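PDB 2DFA: 5-oxoprolinase subunit A from Thermus thermophilus, which probably catalyses, in complex with PxpB and PxpC, the ATP-dependent cleavage of 5-oxoproline to L-glutamate. Local coordinates for residues 19-27 with 48-57; 28-39 with 57-68. One frame throughout, in Å; residues are numbered along the deposited sequence. Where two conformers were deposited one is given.

In the fold
Contacts 1 and 2 are built around one beta-alpha-beta crossover: strand 30-34, helix 42-54 and strand 58-62. Contact 2 is the pairing of the two parallel strands; contact 1 is where short helix 21-24, just before the first strand, packs on the crossover helix. Their centres lie 13 Å apart, and Val57 belongs to both. The layers meet through small and branched side chains: Ala52 CB comes within 3.4 Å of Val59 CG2, and Val49 CG2 within 3.6 Å of Leu33 CD2. Contact 2, the more central, carries His62, which with Asp8 and His111 faces a vacant point, possibly an empty metal site; the Asp21 side chain of contact 1 lies near these residues without touching them.

Contact 1. Residues 19-27 with 48-57; sequences GHDREIFPL and AVRLAKAHGV
Segment 19-27, with its short helix 21-24, converges on the C-terminal part of helix 42-54: CA atoms are 7.5 Å apart at Asp21 and Ala48, 6.5 Å at Phe25 and Ala52 and 6.1 Å at Pro26 and His55. No hydrogen bond crosses between the segments, so the join rests on packing, most of it from Phe25. Leu51 CD2 sits over one face of its ring, 3.9 Å from the centroid and 11° off the normal, a CH-pi contact; with CG anti to the backbone N (chi1 -173°), the leucine reaches far enough to cover that face and touch Asp21 CB. The ring edge meets the backbone at Ala52, with Ala52 N near the ring plane 3.3 Å from Phe25 CE2; Ala52 CB lies as close to the same carbon, and alanine suits this place, since a larger side chain would probably crowd the ring. Pro26 CB packs on His55 CD2 at 3.7 Å, at the exposed margin. The imidazole is steadied by its own helix: His55 ND1 donates to Leu51 O at 3.1 Å, with that oxygen in the ring plane, while His55 N reaches the same oxygen from the opposite face of the carbonyl. The Asp21 carboxylate is held from outside the pair, OD2 accepting from Gly10 N just beyond strand 2-9. Beyond His55, Gly56 takes up positive phi, which glycine adopts easily, and Val57 CG2 lies 3.2 Å from Phe25 O. Val57 N returns to Ala52 O and Gly56 N to Lys53 O, the Schellman motif that ends helix 42-54, here the crossover helix of a beta-alpha-beta unit on which a short helix packs.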
loop_
_atom_site.group_PDB
_atom_site.type_symbol
_atom_site.label_atom_id
_atom_site.label_comp_id
_atom_site.label_asym_id
_atom_site.label_seq_id
_atom_site.Cartn_x
_atom_site.Cartn_y
_atom_site.Cartn_z
ATOM N N GLY A 19 -2.462 11.436 -16.658
ATOM C CA GLY A 19 -2.795 11.321 -18.068
ATOM C C GLY A 19 -3.775 12.354 -18.593
ATOM O O GLY A 19 -4.037 13.365 -17.945
ATOM N N HIS A 20 -4.313 12.093 -19.779
ATOM C CA HIS A 20 -5.279 12.989 -20.413
ATOM C C HIS A 20 -6.400 12.160 -21.026
ATOM O O HIS A 20 -6.721 12.311 -22.210
ATOM C CB HIS A 20 -4.609 13.810 -21.520
ATOM C CG HIS A 20 -3.391 14.556 -21.073
ATOM N ND1 HIS A 20 -2.143 13.975 -21.013
ATOM C CD2 HIS A 20 -3.234 15.833 -20.653
ATOM C CE1 HIS A 20 -1.267 14.863 -20.575
ATOM N NE2 HIS A 20 -1.904 15.998 -20.349
ATOM N N ASP A 21 -6.993 11.282 -20.221
ATOM C CA ASP A 21 -8.067 10.414 -20.694
ATOM C C ASP A 21 -9.155 11.174 -21.462
ATOM O O ASP A 21 -9.611 10.723 -22.513
ATOM C CB ASP A 21 -8.705 9.669 -19.512
ATOM C CG ASP A 21 -7.740 8.698 -18.827
ATOM O OD1 ASP A 21 -6.557 8.620 -19.223
ATOM O OD2 ASP A 21 -8.178 8.007 -17.883
ATOM N N ARG A 22 -9.572 12.318 -20.936
ATOM C CA ARG A 22 -10.617 13.117 -21.574
ATOM C C ARG A 22 -10.261 13.521 -23.005
ATOM O O ARG A 22 -11.120 13.549 -23.884
ATOM C CB ARG A 22 -10.891 14.373 -20.747
ATOM C CG ARG A 22 -11.394 14.097 -19.343
ATOM C CD ARG A 22 -10.945 15.197 -18.399
ATOM N NE ARG A 22 -9.486 15.302 -18.375
ATOM C CZ ARG A 22 -8.809 16.208 -17.676
ATOM N NH1 ARG A 22 -9.455 17.100 -16.935
ATOM N NH2 ARG A 22 -7.484 16.220 -17.718
ATOM N N GLU A 23 -8.990 13.832 -23.236
ATOM C CA GLU A 23 -8.535 14.245 -24.557
ATOM C C GLU A 23 -8.219 13.070 -25.477
ATOM O O GLU A 23 -8.398 13.159 -26.696
ATOM C CB GLU A 23 -7.294 15.129 -24.429
ATOM C CG GLU A 23 -7.510 16.428 -23.657
ATOM C CD GLU A 23 -7.887 16.199 -22.201
ATOM O OE1 GLU A 23 -7.146 15.478 -21.496
ATOM O OE2 GLU A 23 -8.924 16.746 -21.761
ATOM N N ILE A 24 -7.764 11.967 -24.891
ATOM C CA ILE A 24 -7.393 10.786 -25.663
ATOM C C ILE A 24 -8.539 9.868 -26.092
ATOM O O ILE A 24 -8.542 9.372 -27.215
ATOM C CB ILE A 24 -6.350 9.936 -24.888
ATOM C CG1 ILE A 24 -5.025 10.693 -24.785
ATOM C CG2 ILE A 24 -6.141 8.596 -25.585
ATOM C CD1 ILE A 24 -4.275 10.811 -26.100
ATOM N N PHE A 25 -9.506 9.637 -25.211
ATOM C CA PHE A 25 -10.621 8.745 -25.530
ATOM C C PHE A 25 -11.374 9.037 -26.824
ATOM O O PHE A 25 -11.767 8.115 -27.538
ATOM C CB PHE A 25 -11.610 8.700 -24.366
ATOM C CG PHE A 25 -11.213 7.747 -23.274
ATOM C CD1 PHE A 25 -9.930 7.781 -22.737
ATOM C CD2 PHE A 25 -12.125 6.826 -22.771
ATOM C CE1 PHE A 25 -9.563 6.908 -21.713
ATOM C CE2 PHE A 25 -11.764 5.950 -21.744
ATOM C CZ PHE A 25 -10.485 5.992 -21.215
ATOM N N PRO A 26 -11.597 10.319 -27.147
ATOM C CA PRO A 26 -12.320 10.600 -28.391
ATOM C C PRO A 26 -11.491 10.331 -29.651
ATOM O O PRO A 26 -12.002 10.417 -30.769
ATOM C CB PRO A 26 -12.697 12.072 -28.239
ATOM C CG PRO A 26 -11.541 12.627 -27.462
ATOM C CD PRO A 26 -11.312 11.561 -26.407
ATOM N N LEU A 27 -10.219 9.987 -29.465
ATOM C CA LEU A 27 -9.323 9.729 -30.588
ATOM C C LEU A 27 -8.981 8.257 -30.824
ATOM O O LEU A 27 -8.639 7.868 -31.943
ATOM C CB LEU A 27 -8.019 10.503 -30.387
ATOM C CG LEU A 27 -8.126 11.997 -30.077
ATOM C CD1 LEU A 27 -6.749 12.541 -29.731
ATOM C CD2 LEU A 27 -8.721 12.734 -31.269
ATOM N N ALA A 48 -12.995 5.881 -15.614
ATOM C CA ALA A 48 -12.431 5.605 -16.931
ATOM C C ALA A 48 -13.347 4.724 -17.763
ATOM O O ALA A 48 -13.470 4.913 -18.973
ATOM C CB ALA A 48 -11.045 4.944 -16.792
ATOM N N VAL A 49 -13.977 3.750 -17.118
ATOM C CA VAL A 49 -14.893 2.850 -17.809
ATOM C C VAL A 49 -16.109 3.637 -18.289
ATOM O O VAL A 49 -16.595 3.436 -19.409
ATOM C CB VAL A 49 -15.339 1.695 -16.881
ATOM C CG1 VAL A 49 -16.497 0.927 -17.504
ATOM C CG2 VAL A 49 -14.149 0.740 -16.642
ATOM N N ARG A 50 -16.595 4.541 -17.448
ATOM C CA ARG A 50 -17.746 5.352 -17.823
ATOM C C ARG A 50 -17.391 6.237 -19.012
ATOM O O ARG A 50 -18.180 6.376 -19.949
ATOM C CB ARG A 50 -18.214 6.186 -16.624
ATOM C CG ARG A 50 -18.899 5.320 -15.568
ATOM C CD ARG A 50 -19.318 6.075 -14.314
ATOM N NE ARG A 50 -20.182 5.229 -13.487
ATOM C CZ ARG A 50 -20.557 5.508 -12.243
ATOM N NH1 ARG A 50 -20.149 6.623 -11.649
ATOM N NH2 ARG A 50 -21.348 4.665 -11.592
ATOM N N LEU A 51 -16.194 6.814 -18.982
ATOM C CA LEU A 51 -15.732 7.678 -20.067
ATOM C C LEU A 51 -15.614 6.900 -21.373
ATOM O O LEU A 51 -16.062 7.364 -22.423
ATOM C CB LEU A 51 -14.377 8.295 -19.710
ATOM C CG LEU A 51 -13.810 9.354 -20.661
ATOM C CD1 LEU A 51 -14.726 10.579 -20.679
ATOM C CD2 LEU A 51 -12.412 9.750 -20.202
ATOM N N ALA A 52 -15.007 5.716 -21.307
ATOM C CA ALA A 52 -14.842 4.878 -22.488
ATOM C C ALA A 52 -16.202 4.543 -23.090
ATOM O O ALA A 52 -16.391 4.616 -24.306
ATOM C CB ALA A 52 -14.102 3.592 -22.122
ATOM N N LYS A 53 -17.142 4.172 -22.228
ATOM C CA LYS A 53 -18.495 3.823 -22.655
ATOM C C LYS A 53 -19.155 5.011 -23.350
ATOM O O LYS A 53 -19.801 4.857 -24.387
ATOM C CB LYS A 53 -19.334 3.417 -21.445
ATOM C CG LYS A 53 -20.761 3.008 -21.779
ATOM C CD LYS A 53 -21.493 2.598 -20.514
ATOM C CE LYS A 53 -22.900 2.098 -20.799
ATOM N NZ LYS A 53 -23.553 1.654 -19.539
ATOM N N ALA A 54 -18.991 6.191 -22.764
ATOM C CA ALA A 54 -19.568 7.407 -23.322
ATOM C C ALA A 54 -18.993 7.685 -24.706
ATOM O O ALA A 54 -19.683 8.222 -25.573
ATOM C CB ALA A 54 -19.300 8.587 -22.394
ATOM N N HIS A 55 -17.734 7.308 -24.920
ATOM C CA HIS A 55 -17.093 7.536 -26.211
ATOM C C HIS A 55 -17.041 6.315 -27.121
ATOM O O HIS A 55 -16.399 6.352 -28.170
ATOM C CB HIS A 55 -15.676 8.082 -26.018
ATOM C CG HIS A 55 -15.639 9.496 -25.531
ATOM N ND1 HIS A 55 -15.835 9.836 -24.210
ATOM C CD2 HIS A 55 -15.474 10.662 -26.200
ATOM C CE1 HIS A 55 -15.792 11.151 -24.085
ATOM N NE2 HIS A 55 -15.575 11.676 -25.278
ATOM N N GLY A 56 -17.711 5.238 -26.725
ATOM C CA GLY A 56 -17.714 4.034 -27.538
ATOM C C GLY A 56 -16.335 3.434 -27.763
ATOM O O GLY A 56 -16.048 2.903 -28.838
ATOM N N VAL A 57 -15.483 3.521 -26.744
ATOM C CA VAL A 57 -14.122 2.984 -26.806
ATOM C C VAL A 57 -14.099 1.589 -26.172
ATOM O O VAL A 57 -14.696 1.374 -25.115
ATOM C CB VAL A 57 -13.142 3.900 -26.035
ATOM C CG1 VAL A 57 -11.749 3.283 -26.009
ATOM C CG2 VAL A 57 -13.099 5.282 -26.687
#

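Contact 2. Residues 28-39 with 57-68; sequences VSSANLACGFHG and VAVGAHPGFPDL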
loop_
_atom_site.group_PDB
_atom_site.type_symbol
_atom_site.label_atom_id
_atom_site.label_comp_id
_atom_site.label_asym_id
_atom_site.label_seq_id
_atom_site.Cartn_x
_atom_site.Cartn_y
_atom_site.Cartn_z
ATOM N N VAL A 28 -9.064 7.435 -29.781
ATOM C CA VAL A 28 -8.710 6.023 -29.917
ATOM C C VAL A 28 -9.907 5.095 -30.032
ATOM O O VAL A 28 -11.030 5.480 -29.709
ATOM C CB VAL A 28 -7.841 5.564 -28.721
ATOM C CG1 VAL A 28 -6.601 6.439 -28.616
ATOM C CG2 VAL A 28 -8.640 5.643 -27.434
ATOM N N SER A 29 -9.670 3.872 -30.497
ATOM C CA SER A 29 -10.747 2.900 -30.612
ATOM C C SER A 29 -10.711 1.902 -29.455
ATOM O O SER A 29 -11.714 1.269 -29.158
ATOM C CB SER A 29 -10.691 2.161 -31.959
ATOM O OG SER A 29 -9.437 1.538 -32.173
ATOM N N SER A 30 -9.556 1.764 -28.803
ATOM C CA SER A 30 -9.429 0.855 -27.662
ATOM C C SER A 30 -8.550 1.501 -26.593
ATOM O O SER A 30 -7.683 2.317 -26.900
ATOM C CB SER A 30 -8.823 -0.501 -28.072
ATOM O OG SER A 30 -9.710 -1.268 -28.870
ATOM N N ALA A 31 -8.790 1.143 -25.337
ATOM C CA ALA A 31 -8.007 1.690 -24.234
ATOM C C ALA A 31 -7.565 0.554 -23.316
ATOM O O ALA A 31 -8.270 -0.445 -23.168
ATOM C CB ALA A 31 -8.836 2.696 -23.457
ATOM N N ASN A 32 -6.389 0.710 -22.719
ATOM C CA ASN A 32 -5.847 -0.286 -21.802
ATOM C C ASN A 32 -5.961 0.358 -20.425
ATOM O O ASN A 32 -5.222 1.285 -20.106
ATOM C CB ASN A 32 -4.380 -0.562 -22.135
ATOM C CG ASN A 32 -4.118 -0.608 -23.634
ATOM O OD1 ASN A 32 -4.705 -1.416 -24.358
ATOM N ND2 ASN A 32 -3.239 0.267 -24.105
ATOM N N LEU A 33 -6.903 -0.118 -19.622
ATOM C CA LEU A 33 -7.129 0.443 -18.297
ATOM C C LEU A 33 -6.337 -0.211 -17.174
ATOM O O LEU A 33 -6.283 -1.439 -17.073
ATOM C CB LEU A 33 -8.622 0.391 -17.960
ATOM C CG LEU A 33 -9.458 1.588 -18.435
ATOM C CD1 LEU A 33 -9.201 1.870 -19.909
ATOM C CD2 LEU A 33 -10.920 1.303 -18.184
ATOM N N ALA A 34 -5.733 0.625 -16.330
ATOM C CA ALA A 34 -4.960 0.151 -15.189
ATOM C C ALA A 34 -5.913 -0.582 -14.246
ATOM O O ALA A 34 -7.113 -0.287 -14.205
ATOM C CB ALA A 34 -4.294 1.333 -14.466
ATOM N N CYS A 35 -5.374 -1.524 -13.471
ATOM C CA CYS A 35 -6.206 -2.317 -12.577
ATOM C C CYS A 35 -5.910 -2.220 -11.079
ATOM O O CYS A 35 -6.184 -3.164 -10.335
ATOM C CB CYS A 35 -6.146 -3.784 -13.023
ATOM S SG CYS A 35 -6.494 -4.028 -14.806
ATOM N N GLY A 36 -5.350 -1.093 -10.639
ATOM C CA GLY A 36 -5.085 -0.897 -9.221
ATOM C C GLY A 36 -3.711 -1.251 -8.675
ATOM O O GLY A 36 -3.448 -1.014 -7.493
ATOM N N PHE A 37 -2.834 -1.801 -9.506
ATOM C CA PHE A 37 -1.492 -2.175 -9.043
ATOM C C PHE A 37 -0.427 -1.107 -9.297
ATOM O O PHE A 37 0.352 -0.778 -8.398
ATOM C CB PHE A 37 -1.055 -3.494 -9.695
ATOM C CG PHE A 37 -1.570 -4.725 -8.992
ATOM C CD1 PHE A 37 -2.879 -4.789 -8.526
ATOM C CD2 PHE A 37 -0.742 -5.836 -8.821
ATOM C CE1 PHE A 37 -3.363 -5.944 -7.896
ATOM C CE2 PHE A 37 -1.211 -6.999 -8.193
ATOM C CZ PHE A 37 -2.517 -7.053 -7.731
ATOM N N HIS A 38 -0.377 -0.586 -10.521
ATOM C CA HIS A 38 0.593 0.450 -10.807
ATOM C C HIS A 38 -0.114 1.783 -10.989
ATOM O O HIS A 38 0.503 2.822 -11.183
ATOM C CB HIS A 38 1.333 0.072 -12.090
ATOM C CG HIS A 38 0.386 0.141 -13.260
ATOM N ND1 HIS A 38 -0.410 -0.890 -13.636
ATOM C CD2 HIS A 38 0.172 1.211 -14.136
ATOM C CE1 HIS A 38 -1.088 -0.451 -14.714
ATOM N NE2 HIS A 38 -0.760 0.803 -15.036
ATOM N N GLY A 39 -1.435 1.728 -10.870
ATOM C CA GLY A 39 -2.268 2.909 -10.977
ATOM C C GLY A 39 -3.714 2.461 -11.073
ATOM O O GLY A 39 -3.995 1.261 -11.035
ATOM N N VAL A 57 -15.483 3.521 -26.744
ATOM C CA VAL A 57 -14.122 2.984 -26.806
ATOM C C VAL A 57 -14.099 1.589 -26.172
ATOM O O VAL A 57 -14.696 1.374 -25.115
ATOM C CB VAL A 57 -13.142 3.900 -26.035
ATOM C CG1 VAL A 57 -11.749 3.283 -26.009
ATOM C CG2 VAL A 57 -13.099 5.282 -26.687
ATOM N N ALA A 58 -13.422 0.647 -26.822
ATOM C CA ALA A 58 -13.327 -0.721 -26.311
ATOM C C ALA A 58 -12.345 -0.734 -25.144
ATOM O O ALA A 58 -11.282 -0.131 -25.223
ATOM C CB ALA A 58 -12.842 -1.663 -27.403
ATOM N N VAL A 59 -12.695 -1.436 -24.073
ATOM C CA VAL A 59 -11.828 -1.476 -22.901
ATOM C C VAL A 59 -11.128 -2.812 -22.692
ATOM O O VAL A 59 -11.749 -3.872 -22.747
ATOM C CB VAL A 59 -12.636 -1.120 -21.627
ATOM C CG1 VAL A 59 -11.770 -1.296 -20.374
ATOM C CG2 VAL A 59 -13.138 0.311 -21.731
ATOM N N GLY A 60 -9.823 -2.746 -22.449
ATOM C CA GLY A 60 -9.041 -3.942 -22.199
ATOM C C GLY A 60 -8.293 -3.743 -20.888
ATOM O O GLY A 60 -8.177 -2.612 -20.411
ATOM N N ALA A 61 -7.786 -4.828 -20.309
ATOM C CA ALA A 61 -7.048 -4.744 -19.047
ATOM C C ALA A 61 -5.577 -4.437 -19.288
ATOM O O ALA A 61 -4.967 -4.938 -20.232
ATOM C CB ALA A 61 -7.190 -6.053 -18.265
ATOM N N HIS A 62 -5.012 -3.612 -18.413
ATOM C CA HIS A 62 -3.619 -3.204 -18.496
ATOM C C HIS A 62 -2.957 -3.605 -17.165
ATOM O O HIS A 62 -2.567 -2.754 -16.375
ATOM C CB HIS A 62 -3.569 -1.683 -18.697
ATOM C CG HIS A 62 -2.277 -1.171 -19.251
ATOM N ND1 HIS A 62 -1.509 -1.884 -20.145
ATOM C CD2 HIS A 62 -1.661 0.029 -19.104
ATOM C CE1 HIS A 62 -0.481 -1.148 -20.529
ATOM N NE2 HIS A 62 -0.552 0.017 -19.911
ATOM N N PRO A 63 -2.833 -4.919 -16.905
ATOM C CA PRO A 63 -2.217 -5.390 -15.657
ATOM C C PRO A 63 -0.728 -5.082 -15.527
ATOM O O PRO A 63 0.012 -5.075 -16.513
ATOM C CB PRO A 63 -2.513 -6.887 -15.675
ATOM C CG PRO A 63 -2.464 -7.214 -17.151
ATOM C CD PRO A 63 -3.258 -6.056 -17.746
ATOM N N GLY A 64 -0.295 -4.817 -14.298
ATOM C CA GLY A 64 1.104 -4.511 -14.068
ATOM C C GLY A 64 1.645 -5.095 -12.774
ATOM O O GLY A 64 0.933 -5.788 -12.040
ATOM N N PHE A 65 2.918 -4.826 -12.507
ATOM C CA PHE A 65 3.570 -5.289 -11.285
ATOM C C PHE A 65 2.977 -4.560 -10.081
ATOM O O PHE A 65 2.443 -3.450 -10.206
ATOM C CB PHE A 65 5.074 -4.975 -11.319
ATOM C CG PHE A 65 5.901 -5.949 -12.116
ATOM C CD1 PHE A 65 5.733 -7.322 -11.964
ATOM C CD2 PHE A 65 6.907 -5.489 -12.964
ATOM C CE1 PHE A 65 6.559 -8.223 -12.646
ATOM C CE2 PHE A 65 7.736 -6.377 -13.647
ATOM C CZ PHE A 65 7.563 -7.747 -13.488
ATOM N N PRO A 66 3.058 -5.176 -8.890
ATOM C CA PRO A 66 2.527 -4.533 -7.691
ATOM C C PRO A 66 3.577 -3.530 -7.201
ATOM O O PRO A 66 4.324 -3.804 -6.254
ATOM C CB PRO A 66 2.338 -5.707 -6.732
ATOM C CG PRO A 66 3.491 -6.598 -7.097
ATOM C CD PRO A 66 3.454 -6.570 -8.611
ATOM N N ASP A 67 3.630 -2.375 -7.859
ATOM C CA ASP A 67 4.600 -1.322 -7.526
ATOM C C ASP A 67 3.983 0.036 -7.864
ATOM O O ASP A 67 4.280 0.636 -8.897
ATOM C CB ASP A 67 5.888 -1.554 -8.331
ATOM C CG ASP A 67 6.976 -0.521 -8.044
ATOM O OD1 ASP A 67 6.907 0.179 -7.012
ATOM O OD2 ASP A 67 7.911 -0.424 -8.866
ATOM N N LEU A 68 3.112 0.513 -6.984
ATOM C CA LEU A 68 2.429 1.785 -7.201
ATOM C C LEU A 68 3.382 2.974 -7.268
ATOM O O LEU A 68 3.340 3.759 -8.220
ATOM C CB LEU A 68 1.400 2.026 -6.095
ATOM C CG LEU A 68 0.548 3.293 -6.226
ATOM C CD1 LEU A 68 -0.215 3.267 -7.548
ATOM C CD2 LEU A 68 -0.416 3.379 -5.052
#
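Strands 30-34 and 58-62 pair in parallel, as the two strands of a beta-alpha-beta unit whose crossover is helix 42-54. Five backbone bonds join them, their donors alternating between the strands, from Ala58 N to Ser29 O through to the last, His62 N to Leu33 O, which is noticeably bent. On the face turned to that helix, Leu33 CD2 meets Val59 CG1 at 3.5 Å, branched side chains suited to filling a buried layer. Gly60 leaves room beside Ala31 O and Asn32 OD1.

His62 lies on the other face. Its CB rests 3.2 Å from Leu33 O; CG, set anti to the backbone N (chi1 -160°), comes 3.6 Å from Asn32 CB, which lies over one ring face, toward the rim. ND1, 3.7 Å from Asn32 CB, donates its hydrogen bond to Lys109 O, while CD2 stands 4.2 Å from His38 NE2. There the edge of His38 is turned to the face of His62, the planes at 86°, in an offset edge-to-face pair; His38 NE2 is itself bonded to Glu11. With an alanine here in place of His62, Lys109 O would probably lose its donor, and a gap would be likely to open beside Asn32 CB and the edge of His38. His38 CE1 lies 3.2 Å from His62 O, which is near the plane of the His38 ring.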